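Local coordinates for protein separin (Saccharomyces cerevisiae, PDB 5U1T) that cleaves the cohesin subunit SCC1 as a caspase-like cysteine protease at the onset of anaphase, releasing sister chromatids for segregation, and is held inactive by securin before then, at residues L329-R334 / L375-E380; Q682-A687 / I733-L738; S1128-N1133 / F1398-P1403. All blocks are in the same frame, centred on the assembly; numbering follows the deposited sequence.

Interaction 1: L329-R334 / L375-E380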
ATOM      1  N   LEU A 329     -60.540  36.159   8.817  1.00 90.75           N
ATOM      2  CA  LEU A 329     -59.989  37.259   8.044  1.00 91.77           C
ATOM      3  C   LEU A 329     -59.262  36.765   6.800  1.00 88.67           C
ATOM      4  O   LEU A 329     -59.491  37.274   5.703  1.00 83.80           O
ATOM      5  CB  LEU A 329     -59.067  38.101   8.932  1.00 90.96           C
ATOM      6  CG  LEU A 329     -58.275  39.297   8.409  1.00 91.03           C
ATOM      7  CD1 LEU A 329     -59.204  40.386   7.918  1.00103.45           C
ATOM      8  CD2 LEU A 329     -57.344  39.817   9.495  1.00 91.16           C
ATOM      9  N   TRP A 330     -58.409  35.757   6.959  1.00 90.15           N
ATOM     10  CA  TRP A 330     -57.567  35.333   5.851  1.00 89.06           C
ATOM     11  C   TRP A 330     -58.324  34.479   4.852  1.00 87.83           C
ATOM     12  O   TRP A 330     -57.910  34.355   3.697  1.00 83.48           O
ATOM     13  CB  TRP A 330     -56.330  34.600   6.367  1.00 86.47           C
ATOM     14  CG  TRP A 330     -55.330  35.563   6.878  1.00 83.74           C
ATOM     15  CD1 TRP A 330     -55.081  35.872   8.181  1.00 84.00           C
ATOM     16  CD2 TRP A 330     -54.476  36.397   6.092  1.00 79.40           C
ATOM     17  NE1 TRP A 330     -54.107  36.837   8.259  1.00 79.55           N
ATOM     18  CE2 TRP A 330     -53.719  37.179   6.989  1.00 83.89           C
ATOM     19  CE3 TRP A 330     -54.266  36.550   4.717  1.00 83.34           C
ATOM     20  CZ2 TRP A 330     -52.761  38.107   6.554  1.00 86.97           C
ATOM     21  CZ3 TRP A 330     -53.309  37.470   4.285  1.00 83.24           C
ATOM     22  CH2 TRP A 330     -52.574  38.238   5.202  1.00 86.30           C
ATOM     23  N   SER A 331     -59.443  33.908   5.281  1.00 81.86           N
ATOM     24  CA  SER A 331     -60.273  33.169   4.353  1.00 80.31           C
ATOM     25  C   SER A 331     -60.950  34.148   3.403  1.00 86.61           C
ATOM     26  O   SER A 331     -61.100  33.861   2.218  1.00 88.84           O
ATOM     27  CB  SER A 331     -61.302  32.321   5.090  1.00 84.67           C
ATOM     28  OG  SER A 331     -60.697  31.571   6.123  1.00 79.45           O
ATOM     29  N   THR A 332     -61.340  35.314   3.913  1.00 88.93           N
ATOM     30  CA  THR A 332     -61.971  36.316   3.058  1.00 89.37           C
ATOM     31  C   THR A 332     -60.945  36.900   2.087  1.00 85.99           C
ATOM     32  O   THR A 332     -61.296  37.276   0.970  1.00 86.13           O
ATOM     33  CB  THR A 332     -62.626  37.470   3.867  1.00 90.09           C
ATOM     34  OG1 THR A 332     -63.434  36.930   4.916  1.00 91.98           O
ATOM     35  CG2 THR A 332     -63.507  38.338   2.964  1.00 91.15           C
ATOM     36  N   ILE A 333     -59.681  36.965   2.501  1.00 83.22           N
ATOM     37  CA  ILE A 333     -58.639  37.499   1.624  1.00 83.07           C
ATOM     38  C   ILE A 333     -58.488  36.633   0.375  1.00 84.30           C
ATOM     39  O   ILE A 333     -58.483  37.157  -0.742  1.00 84.93           O
ATOM     40  CB  ILE A 333     -57.276  37.618   2.338  1.00 84.31           C
ATOM     41  CG1 ILE A 333     -57.362  38.651   3.465  1.00 85.13           C
ATOM     42  CG2 ILE A 333     -56.187  38.000   1.347  1.00 84.51           C
ATOM     43  CD1 ILE A 333     -56.073  39.387   3.757  1.00 81.80           C
ATOM     44  N   ARG A 334     -58.379  35.318   0.565  1.00 83.96           N
ATOM     45  CA  ARG A 334     -58.338  34.379  -0.556  1.00 86.20           C
ATOM     46  C   ARG A 334     -59.563  34.566  -1.444  1.00 87.94           C
ATOM     47  O   ARG A 334     -59.436  34.737  -2.662  1.00 80.02           O
ATOM     48  CB  ARG A 334     -58.263  32.927  -0.067  1.00 81.89           C
ATOM     49  CG  ARG A 334     -56.896  32.293  -0.250  1.00 87.18           C
ATOM     50  CD  ARG A 334     -56.957  30.767  -0.237  1.00 82.66           C
ATOM     51  NE  ARG A 334     -56.611  30.195  -1.538  1.00 80.21           N
ATOM     52  CZ  ARG A 334     -57.443  29.481  -2.289  1.00 83.26           C
ATOM     53  NH1 ARG A 334     -58.674  29.239  -1.865  1.00 87.85           N
ATOM     54  NH2 ARG A 334     -57.044  29.003  -3.462  1.00 78.96           N
ATOM     55  N   LEU A 375     -53.107  27.648   9.510  1.00 79.18           N
ATOM     56  CA  LEU A 375     -51.882  27.349   8.784  1.00 70.26           C
ATOM     57  C   LEU A 375     -52.182  26.826   7.391  1.00 75.01           C
ATOM     58  O   LEU A 375     -51.428  27.065   6.451  1.00 74.72           O
ATOM     59  CB  LEU A 375     -51.042  26.345   9.556  1.00 70.06           C
ATOM     60  CG  LEU A 375     -50.347  27.001  10.742  1.00 72.68           C
ATOM     61  CD1 LEU A 375     -49.511  26.004  11.530  1.00 70.22           C
ATOM     62  CD2 LEU A 375     -49.502  28.146  10.230  1.00 71.60           C
ATOM     63  N   GLY A 376     -53.293  26.118   7.256  1.00 75.92           N
ATOM     64  CA  GLY A 376     -53.712  25.610   5.964  1.00 74.12           C
ATOM     65  C   GLY A 376     -54.160  26.689   4.996  1.00 76.05           C
ATOM     66  O   GLY A 376     -53.809  26.660   3.820  1.00 75.36           O
ATOM     67  N   VAL A 377     -54.944  27.645   5.482  1.00 78.32           N
ATOM     68  CA  VAL A 377     -55.482  28.673   4.601  1.00 80.61           C
ATOM     69  C   VAL A 377     -54.373  29.638   4.223  1.00 82.31           C
ATOM     70  O   VAL A 377     -54.373  30.193   3.124  1.00 79.99           O
ATOM     71  CB  VAL A 377     -56.675  29.423   5.249  1.00 80.94           C
ATOM     72  CG1 VAL A 377     -56.370  29.774   6.681  1.00 83.01           C
ATOM     73  CG2 VAL A 377     -57.050  30.669   4.451  1.00 78.22           C
ATOM     74  N   LEU A 378     -53.412  29.799   5.126  1.00 78.48           N
ATOM     75  CA  LEU A 378     -52.254  30.651   4.885  1.00 78.33           C
ATOM     76  C   LEU A 378     -51.305  30.066   3.835  1.00 80.80           C
ATOM     77  O   LEU A 378     -50.728  30.807   3.031  1.00 80.02           O
ATOM     78  CB  LEU A 378     -51.494  30.894   6.194  1.00 80.52           C
ATOM     79  CG  LEU A 378     -52.127  31.860   7.199  1.00 77.08           C
ATOM     80  CD1 LEU A 378     -51.339  31.899   8.500  1.00 72.15           C
ATOM     81  CD2 LEU A 378     -52.236  33.242   6.597  1.00 79.36           C
ATOM     82  N   SER A 379     -51.130  28.746   3.851  1.00 78.58           N
ATOM     83  CA  SER A 379     -50.269  28.077   2.878  1.00 72.78           C
ATOM     84  C   SER A 379     -50.837  28.224   1.475  1.00 75.69           C
ATOM     85  O   SER A 379     -50.105  28.376   0.494  1.00 77.97           O
ATOM     86  CB  SER A 379     -50.097  26.598   3.232  1.00 74.58           C
ATOM     87  OG  SER A 379     -51.333  25.914   3.256  1.00 81.72           O
ATOM     88  N   GLU A 380     -52.159  28.186   1.397  1.00 80.37           N
ATOM     89  CA  GLU A 380     -52.855  28.370   0.140  1.00 79.92           C
ATOM     90  C   GLU A 380     -52.647  29.784  -0.399  1.00 79.59           C
ATOM     91  O   GLU A 380     -52.574  29.985  -1.611  1.00 77.30           O
ATOM     92  CB  GLU A 380     -54.346  28.069   0.318  1.00 83.47           C
ATOM     93  CG  GLU A 380     -54.652  26.588   0.363  1.00 78.83           C
ATOM     94  CD  GLU A 380     -54.036  25.854  -0.818  1.00 89.20           C
ATOM     95  OE1 GLU A 380     -53.355  24.824  -0.601  1.00 96.16           O
ATOM     96  OE2 GLU A 380     -54.227  26.312  -1.966  1.00 83.86           O
TER

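Interaction 2: Q682-A687 / I733-L738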
ATOM      1  N   GLN A 682      -7.709  15.722  -0.204  1.00 73.85           N
ATOM      2  CA  GLN A 682      -6.881  16.214  -1.284  1.00 71.69           C
ATOM      3  C   GLN A 682      -5.429  16.366  -0.841  1.00 70.67           C
ATOM      4  O   GLN A 682      -4.512  16.180  -1.631  1.00 68.82           O
ATOM      5  CB  GLN A 682      -7.428  17.535  -1.809  1.00 77.62           C
ATOM      6  CG  GLN A 682      -8.419  17.348  -2.943  1.00 85.06           C
ATOM      7  CD  GLN A 682      -9.690  16.598  -2.513  1.00 94.33           C
ATOM      8  OE1 GLN A 682     -10.355  16.967  -1.525  1.00 91.15           O
ATOM      9  NE2 GLN A 682     -10.035  15.537  -3.261  1.00 93.46           N
ATOM     10  N   ALA A 683      -5.227  16.698   0.429  1.00 75.56           N
ATOM     11  CA  ALA A 683      -3.887  16.880   0.973  1.00 68.66           C
ATOM     12  C   ALA A 683      -3.179  15.541   1.089  1.00 70.39           C
ATOM     13  O   ALA A 683      -1.979  15.433   0.843  1.00 67.54           O
ATOM     14  CB  ALA A 683      -3.950  17.564   2.319  1.00 67.62           C
ATOM     15  N   LEU A 684      -3.934  14.517   1.477  1.00 70.25           N
ATOM     16  CA  LEU A 684      -3.400  13.172   1.516  1.00 62.09           C
ATOM     17  C   LEU A 684      -2.985  12.776   0.112  1.00 67.13           C
ATOM     18  O   LEU A 684      -1.928  12.173  -0.099  1.00 69.23           O
ATOM     19  CB  LEU A 684      -4.425  12.192   2.082  1.00 59.10           C
ATOM     20  CG  LEU A 684      -4.484  12.036   3.608  1.00 62.54           C
ATOM     21  CD1 LEU A 684      -5.759  11.303   4.023  1.00 66.76           C
ATOM     22  CD2 LEU A 684      -3.259  11.312   4.148  1.00 57.44           C
ATOM     23  N   LEU A 685      -3.811  13.144  -0.855  1.00 66.54           N
ATOM     24  CA  LEU A 685      -3.547  12.788  -2.234  1.00 66.22           C
ATOM     25  C   LEU A 685      -2.298  13.474  -2.770  1.00 63.36           C
ATOM     26  O   LEU A 685      -1.447  12.845  -3.378  1.00 67.79           O
ATOM     27  CB  LEU A 685      -4.741  13.137  -3.097  1.00 68.57           C
ATOM     28  CG  LEU A 685      -4.793  12.358  -4.399  1.00 68.73           C
ATOM     29  CD1 LEU A 685      -5.090  10.920  -4.057  1.00 55.91           C
ATOM     30  CD2 LEU A 685      -5.859  12.965  -5.318  1.00 73.81           C
ATOM     31  N   HIS A 686      -2.201  14.771  -2.537  1.00 63.84           N
ATOM     32  CA  HIS A 686      -1.041  15.533  -2.945  1.00 66.84           C
ATOM     33  C   HIS A 686       0.244  14.964  -2.295  1.00 70.70           C
ATOM     34  O   HIS A 686       1.250  14.715  -2.975  1.00 66.36           O
ATOM     35  CB  HIS A 686      -1.268  17.009  -2.586  1.00 68.02           C
ATOM     36  CG  HIS A 686      -0.122  17.915  -2.926  1.00 81.50           C
ATOM     37  ND1 HIS A 686       0.663  17.745  -4.046  1.00 82.63           N
ATOM     38  CD2 HIS A 686       0.362  19.014  -2.293  1.00 83.75           C
ATOM     39  CE1 HIS A 686       1.588  18.692  -4.082  1.00 85.44           C
ATOM     40  NE2 HIS A 686       1.424  19.477  -3.034  1.00 83.12           N
ATOM     41  N   ALA A 687       0.196  14.723  -0.987  1.00 65.34           N
ATOM     42  CA  ALA A 687       1.382  14.321  -0.236  1.00 63.13           C
ATOM     43  C   ALA A 687       1.835  12.916  -0.624  1.00 69.31           C
ATOM     44  O   ALA A 687       3.024  12.648  -0.754  1.00 63.82           O
ATOM     45  CB  ALA A 687       1.118  14.401   1.270  1.00 59.77           C
ATOM     46  N   ILE A 733      -7.541   5.726   8.282  1.00 67.81           N
ATOM     47  CA  ILE A 733      -6.809   4.637   7.655  1.00 60.29           C
ATOM     48  C   ILE A 733      -5.851   5.195   6.595  1.00 66.61           C
ATOM     49  O   ILE A 733      -4.690   4.762   6.487  1.00 67.35           O
ATOM     50  CB  ILE A 733      -7.763   3.614   7.012  1.00 62.47           C
ATOM     51  CG1 ILE A 733      -8.596   2.902   8.073  1.00 62.20           C
ATOM     52  CG2 ILE A 733      -6.993   2.589   6.197  1.00 59.67           C
ATOM     53  CD1 ILE A 733      -7.816   1.977   8.942  1.00 62.25           C
ATOM     54  N   LYS A 734      -6.332   6.179   5.837  1.00 63.71           N
ATOM     55  CA  LYS A 734      -5.545   6.775   4.764  1.00 58.60           C
ATOM     56  C   LYS A 734      -4.357   7.576   5.303  1.00 60.66           C
ATOM     57  O   LYS A 734      -3.299   7.604   4.677  1.00 63.78           O
ATOM     58  CB  LYS A 734      -6.435   7.653   3.880  1.00 62.22           C
ATOM     59  CG  LYS A 734      -7.202   6.870   2.812  1.00 66.25           C
ATOM     60  CD  LYS A 734      -8.272   7.723   2.138  1.00 74.21           C
ATOM     61  CE  LYS A 734      -8.958   6.968   0.998  1.00 78.50           C
ATOM     62  NZ  LYS A 734      -9.718   7.880   0.064  1.00 81.09           N
ATOM     63  N   VAL A 735      -4.532   8.216   6.459  1.00 65.01           N
ATOM     64  CA  VAL A 735      -3.439   8.912   7.145  1.00 62.99           C
ATOM     65  C   VAL A 735      -2.323   7.931   7.552  1.00 59.77           C
ATOM     66  O   VAL A 735      -1.141   8.173   7.300  1.00 55.06           O
ATOM     67  CB  VAL A 735      -3.963   9.686   8.400  1.00 63.18           C
ATOM     68  CG1 VAL A 735      -2.850   9.991   9.377  1.00 63.40           C
ATOM     69  CG2 VAL A 735      -4.666  10.973   7.988  1.00 64.55           C
ATOM     70  N   ILE A 736      -2.705   6.823   8.173  1.00 61.05           N
ATOM     71  CA  ILE A 736      -1.738   5.833   8.603  1.00 60.29           C
ATOM     72  C   ILE A 736      -0.998   5.298   7.393  1.00 60.97           C
ATOM     73  O   ILE A 736       0.215   5.153   7.424  1.00 60.35           O
ATOM     74  CB  ILE A 736      -2.400   4.673   9.368  1.00 61.44           C
ATOM     75  CG1 ILE A 736      -3.130   5.193  10.606  1.00 63.29           C
ATOM     76  CG2 ILE A 736      -1.364   3.671   9.806  1.00 56.88           C
ATOM     77  CD1 ILE A 736      -3.796   4.091  11.425  1.00 69.71           C
ATOM     78  N   LEU A 737      -1.729   5.027   6.316  1.00 62.46           N
ATOM     79  CA  LEU A 737      -1.108   4.569   5.075  1.00 58.61           C
ATOM     80  C   LEU A 737      -0.105   5.585   4.523  1.00 55.99           C
ATOM     81  O   LEU A 737       0.915   5.196   3.963  1.00 57.27           O
ATOM     82  CB  LEU A 737      -2.165   4.266   4.015  1.00 56.90           C
ATOM     83  CG  LEU A 737      -3.059   3.055   4.263  1.00 60.71           C
ATOM     84  CD1 LEU A 737      -4.183   3.021   3.238  1.00 60.21           C
ATOM     85  CD2 LEU A 737      -2.271   1.760   4.239  1.00 57.64           C
ATOM     86  N   LEU A 738      -0.397   6.877   4.673  1.00 56.90           N
ATOM     87  CA  LEU A 738       0.525   7.914   4.220  1.00 59.28           C
ATOM     88  C   LEU A 738       1.847   7.796   4.965  1.00 62.76           C
ATOM     89  O   LEU A 738       2.929   7.847   4.369  1.00 58.88           O
ATOM     90  CB  LEU A 738      -0.061   9.315   4.426  1.00 51.57           C
ATOM     91  CG  LEU A 738       0.895  10.455   4.074  1.00 48.54           C
ATOM     92  CD1 LEU A 738       0.998  10.617   2.575  1.00 50.34           C
ATOM     93  CD2 LEU A 738       0.495  11.750   4.743  1.00 52.22           C
TER

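Interaction 3: S1128-N1133 / F1398-P1403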
ATOM      1  N   SER A1128      52.931  -3.605  17.805  1.00 68.30           N
ATOM      2  CA  SER A1128      52.888  -4.372  19.054  1.00 69.69           C
ATOM      3  C   SER A1128      54.204  -5.070  19.350  1.00 73.53           C
ATOM      4  O   SER A1128      54.417  -5.570  20.455  1.00 76.82           O
ATOM      5  CB  SER A1128      51.786  -5.426  18.991  1.00 74.04           C
ATOM      6  OG  SER A1128      52.169  -6.474  18.110  1.00 70.83           O
ATOM      7  N   ASN A1129      55.058  -5.123  18.333  1.00 72.06           N
ATOM      8  CA  ASN A1129      56.322  -5.855  18.358  1.00 78.38           C
ATOM      9  C   ASN A1129      56.196  -7.295  18.845  1.00 77.23           C
ATOM     10  O   ASN A1129      57.185  -7.907  19.265  1.00 79.12           O
ATOM     11  CB  ASN A1129      57.361  -5.133  19.215  1.00 81.67           C
ATOM     12  CG  ASN A1129      58.779  -5.424  18.750  1.00 85.12           C
ATOM     13  OD1 ASN A1129      59.017  -5.616  17.551  1.00 87.24           O
ATOM     14  ND2 ASN A1129      59.718  -5.485  19.684  1.00 87.13           N
ATOM     15  N   LEU A1130      54.982  -7.836  18.782  1.00 73.02           N
ATOM     16  CA  LEU A1130      54.760  -9.218  19.155  1.00 74.81           C
ATOM     17  C   LEU A1130      55.463 -10.153  18.188  1.00 76.03           C
ATOM     18  O   LEU A1130      55.370 -10.005  16.967  1.00 72.95           O
ATOM     19  CB  LEU A1130      53.272  -9.531  19.206  1.00 75.21           C
ATOM     20  CG  LEU A1130      52.532  -8.796  20.321  1.00 76.40           C
ATOM     21  CD1 LEU A1130      51.045  -9.157  20.310  1.00 73.69           C
ATOM     22  CD2 LEU A1130      53.167  -9.087  21.677  1.00 72.16           C
ATOM     23  N   ASN A1131      56.187 -11.104  18.760  1.00 74.58           N
ATOM     24  CA  ASN A1131      56.874 -12.131  17.992  1.00 76.11           C
ATOM     25  C   ASN A1131      55.878 -13.224  17.594  1.00 70.46           C
ATOM     26  O   ASN A1131      55.905 -14.339  18.123  1.00 69.33           O
ATOM     27  CB  ASN A1131      58.044 -12.703  18.805  1.00 79.05           C
ATOM     28  CG  ASN A1131      58.825 -13.770  18.055  1.00 77.73           C
ATOM     29  OD1 ASN A1131      59.023 -13.686  16.833  1.00 73.35           O
ATOM     30  ND2 ASN A1131      59.276 -14.791  18.790  1.00 73.36           N
ATOM     31  N   ILE A1132      54.978 -12.878  16.676  1.00 73.45           N
ATOM     32  CA  ILE A1132      53.966 -13.807  16.180  1.00 68.38           C
ATOM     33  C   ILE A1132      53.814 -13.697  14.682  1.00 65.04           C
ATOM     34  O   ILE A1132      54.248 -12.724  14.073  1.00 60.29           O
ATOM     35  CB  ILE A1132      52.580 -13.557  16.804  1.00 69.25           C
ATOM     36  CG1 ILE A1132      52.208 -12.072  16.720  1.00 72.06           C
ATOM     37  CG2 ILE A1132      52.538 -14.066  18.223  1.00 66.86           C
ATOM     38  CD1 ILE A1132      50.792 -11.789  17.143  1.00 66.04           C
ATOM     39  N   ASN A1133      53.207 -14.717  14.093  1.00 61.98           N
ATOM     40  CA  ASN A1133      52.728 -14.625  12.725  1.00 63.60           C
ATOM     41  C   ASN A1133      51.223 -14.416  12.739  1.00 63.06           C
ATOM     42  O   ASN A1133      50.505 -14.983  13.578  1.00 59.08           O
ATOM     43  CB  ASN A1133      53.060 -15.874  11.920  1.00 62.21           C
ATOM     44  CG  ASN A1133      54.526 -15.999  11.606  1.00 54.52           C
ATOM     45  OD1 ASN A1133      55.285 -15.037  11.708  1.00 56.04           O
ATOM     46  ND2 ASN A1133      54.931 -17.192  11.199  1.00 54.28           N
ATOM     47  N   PHE A1398      43.811  -6.975  26.589  1.00 83.48           N
ATOM     48  CA  PHE A1398      44.712  -7.618  27.549  1.00 81.93           C
ATOM     49  C   PHE A1398      46.168  -7.147  27.362  1.00 81.92           C
ATOM     50  O   PHE A1398      47.111  -7.948  27.413  1.00 83.34           O
ATOM     51  CB  PHE A1398      44.615  -9.152  27.429  1.00 80.89           C
ATOM     52  CG  PHE A1398      43.220  -9.706  27.647  1.00 78.48           C
ATOM     53  CD1 PHE A1398      42.732  -9.922  28.928  1.00 79.01           C
ATOM     54  CD2 PHE A1398      42.402 -10.012  26.566  1.00 80.07           C
ATOM     55  CE1 PHE A1398      41.454 -10.433  29.130  1.00 76.48           C
ATOM     56  CE2 PHE A1398      41.124 -10.522  26.757  1.00 84.27           C
ATOM     57  CZ  PHE A1398      40.649 -10.730  28.045  1.00 79.41           C
ATOM     58  N   HIS A1399      46.316  -5.870  27.083  1.00 83.89           N
ATOM     59  CA  HIS A1399      47.608  -5.234  26.993  1.00 85.26           C
ATOM     60  C   HIS A1399      48.654  -6.077  26.320  1.00 81.42           C
ATOM     61  O   HIS A1399      49.778  -6.117  26.750  1.00 88.29           O
ATOM     62  CB  HIS A1399      48.062  -4.841  28.378  1.00 86.15           C
ATOM     63  CG  HIS A1399      47.054  -4.053  29.127  1.00 82.47           C
ATOM     64  ND1 HIS A1399      46.176  -4.630  30.009  1.00 82.27           N
ATOM     65  CD2 HIS A1399      46.781  -2.733  29.126  1.00 84.55           C
ATOM     66  CE1 HIS A1399      45.408  -3.696  30.527  1.00 87.61           C
ATOM     67  NE2 HIS A1399      45.754  -2.535  30.008  1.00 89.34           N
ATOM     68  N   TYR A1400      48.264  -6.765  25.270  1.00 81.17           N
ATOM     69  CA  TYR A1400      49.206  -7.375  24.361  1.00 82.16           C
ATOM     70  C   TYR A1400      50.098  -8.365  25.068  1.00 81.93           C
ATOM     71  O   TYR A1400      51.296  -8.351  24.920  1.00 81.95           O
ATOM     72  CB  TYR A1400      50.024  -6.317  23.656  1.00 73.32           C
ATOM     73  CG  TYR A1400      49.199  -5.470  22.752  1.00 77.38           C
ATOM     74  CD1 TYR A1400      48.690  -5.975  21.588  1.00 78.37           C
ATOM     75  CD2 TYR A1400      48.907  -4.168  23.068  1.00 79.33           C
ATOM     76  CE1 TYR A1400      47.920  -5.204  20.759  1.00 75.28           C
ATOM     77  CE2 TYR A1400      48.136  -3.393  22.236  1.00 72.99           C
ATOM     78  CZ  TYR A1400      47.651  -3.929  21.089  1.00 72.95           C
ATOM     79  OH  TYR A1400      46.897  -3.179  20.265  1.00 73.91           O
ATOM     80  N   GLN A1401      49.493  -9.246  25.828  1.00 76.27           N
ATOM     81  CA  GLN A1401      50.237 -10.114  26.681  1.00 75.55           C
ATOM     82  C   GLN A1401      49.779 -11.502  26.393  1.00 75.24           C
ATOM     83  O   GLN A1401      48.713 -11.882  26.809  1.00 80.05           O
ATOM     84  CB  GLN A1401      49.909  -9.775  28.123  1.00 89.54           C
ATOM     85  CG  GLN A1401      50.389  -8.408  28.584  1.00 91.55           C
ATOM     86  CD  GLN A1401      49.976  -8.087  30.003  1.00109.94           C
ATOM     87  OE1 GLN A1401      48.997  -8.617  30.500  1.00116.02           O
ATOM     88  NE2 GLN A1401      50.726  -7.218  30.657  1.00106.85           N
ATOM     89  N   LEU A1402      50.581 -12.266  25.671  1.00 78.56           N
ATOM     90  CA  LEU A1402      50.264 -13.660  25.395  1.00 76.09           C
ATOM     91  C   LEU A1402      51.118 -14.546  26.244  1.00 69.54           C
ATOM     92  O   LEU A1402      52.299 -14.340  26.347  1.00 74.61           O
ATOM     93  CB  LEU A1402      50.547 -13.994  23.940  1.00 76.01           C
ATOM     94  CG  LEU A1402      49.748 -13.334  22.830  1.00 68.77           C
ATOM     95  CD1 LEU A1402      49.771 -11.838  22.987  1.00 81.04           C
ATOM     96  CD2 LEU A1402      50.332 -13.731  21.501  1.00 70.78           C
ATOM     97  N   PRO A1403      50.522 -15.541  26.852  1.00 72.83           N
ATOM     98  CA  PRO A1403      49.135 -15.890  26.606  1.00 73.40           C
ATOM     99  C   PRO A1403      48.200 -15.223  27.597  1.00 78.95           C
ATOM    100  O   PRO A1403      48.634 -14.451  28.426  1.00 78.66           O
ATOM    101  CB  PRO A1403      49.124 -17.396  26.812  1.00 71.17           C
ATOM    102  CG  PRO A1403      50.320 -17.684  27.621  1.00 65.83           C
ATOM    103  CD  PRO A1403      51.337 -16.704  27.186  1.00 66.76           C
TER

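Interaction 1: L329-R334 / L375-E380
Trp330 and Arg334 on helix 319-336 pack against Val377, Leu378 and Glu380 on helix 365-384, a helix-helix contact in the all-helical N-terminal part of the chain. The two segments run nearly parallel, with axes 9.6 Å apart and 27° between their directions. Leu378 reaches over one face of the Trp330 indole. Leu378 CD2 lies 4.0 Å from the centroid of the five-membered ring of Trp330, 14° off the ring normal, a CH-pi contact. Ile333 CD1, from the tryptophan's own helix, lies over the opposite face toward the rim, so a methyl borders each face. Val377 points CG2 at the first helix, with that methyl anti to its own backbone N. Val377 CG2 rests 3.9 Å from Trp330 O. At the polar end, Arg334 NE passes 3.6 Å from Glu380 CB. Arg334 NH2 and Glu380 OE2 stay 4.2 Å apart, with the oxygen well out of the guanidinium plane, so the pair adds charge attraction at most. Their salt bridges go to others: Arg334 to Asp384 and Glu155, Glu380 to Arg162. A methionine in place of the arginine would probably leave Asp384 and Glu155 without this positive partner. Helix 342-357 lies between the two helices in sequence and touches both Trp330 and Leu378. Two near-parallel helices with the connecting helix packed on both are consistent with an alpha-helical solenoid.

Interaction 2: Q682-A687 / I733-L738
Leu684 of helix 680-689 packs against Lys734, Val735 and Leu738 of helix 729-752 in a buried pairing of nearly parallel helices, part of the helical region near the middle of the chain. The segment axes approach to 10.5 Å at an angle of 19°. Leu684 carries the contact and points toward the other helix. Both methyls touch Val735 CG2; CD1 leans on Lys734 and CD2 on Leu738. Leu684 CD1 sits 3.7 Å from Lys734 CB. Leu684 CD2 lies 3.8 Å from Leu738 CB and touches Val735 CG2 at 4.1 Å. The leucine thus ends between the side-chain bases of Lys734 and Leu738. With CG anti to the backbone N (chi1 175°), Leu738 extends to the first helix, and Leu738 CD1 lies 4.0 Å from Ala687 CB. The methyl meets the short alanine side chain one turn beyond Leu684. Lys734 contributes its aliphatic base, while its extended chain runs to a salt bridge with Glu681, also on helix 680-689. Leu718, from a loop, also touches Leu684. No hydrogen bond joins the two segments, so this is an apolar contact of methyl groups with an ionic link between the same helices at its edge.

Interaction 3: S1128-N1133 / F1398-P1403
Leu1130 sets its two methyls against different parts of the facing loop. CD1 meets the side chains of Leu1402 and Tyr1400, and Leu1130 CD2 lies 3.8 Å from Tyr1400 O. Leu1130 and Leu1402 slant across each other, with their CD1 atoms 4.0 Å apart. Against Tyr1400 the leucine stands at about a right angle, Leu1130 CD1 4.2 Å from Tyr1400 CD1. Tyr1400 CD1 also has Ser1128 CB at 4.1 Å. Both neighbours approach the ring obliquely. Leu1402 has a second partner: Leu1402 CD2 touches Ile1132 CG2 at 4.0 Å, again with the side chains roughly perpendicular. In Ile1132, CG2 is anti to the carbonyl carbon and CG1 lies between the backbone N and that carbon (chi1 49°). This turns CG2 to Leu1402. Ser1128 OG is held by two bonds, to Leu1125 O in the preceding helix and from Leu1130 N. The second, 3.2 Å from Leu1130 N to Ser1128 OG with an N-H...O angle of 164°, makes an ST turn that brings the chain round just after helix 1111-1127. Tyr1400 OH bonds back to Asn1392 and Ser1396, which ties the ring to the helix before its loop. Leu1395 of that helix, 1388-1397, touches Leu1130, Tyr1400 and Leu1402. The contact thus joins the entrance to strand 1132-1139 with the loop leading from helix 1388-1397 to strand 1404-1406, while Phe1356 of the neighbouring strand 1353-1362 packs on Leu1402.

In the fold
The three contacts come one after another along the chain and spread over an elongated molecule. Interaction 1 lies on helices 319-336 and 365-384, and interaction 2 on helices 680-689 and 729-752, with their centres about 57 Å apart. The centre of interaction 3 is about 61 Å from that of interaction 2 and about 117 Å from that of interaction 1; interactions 1 and 3 lie on opposite sides of the chain's centre. None touches another, and they share no helix or sheet. The first two join segments 41 and 46 residues apart in sequence, local packing within the helical part. Interaction 3 spans 265 residues within the strand-containing C-terminal part, which also holds the probable catalytic Cys1497.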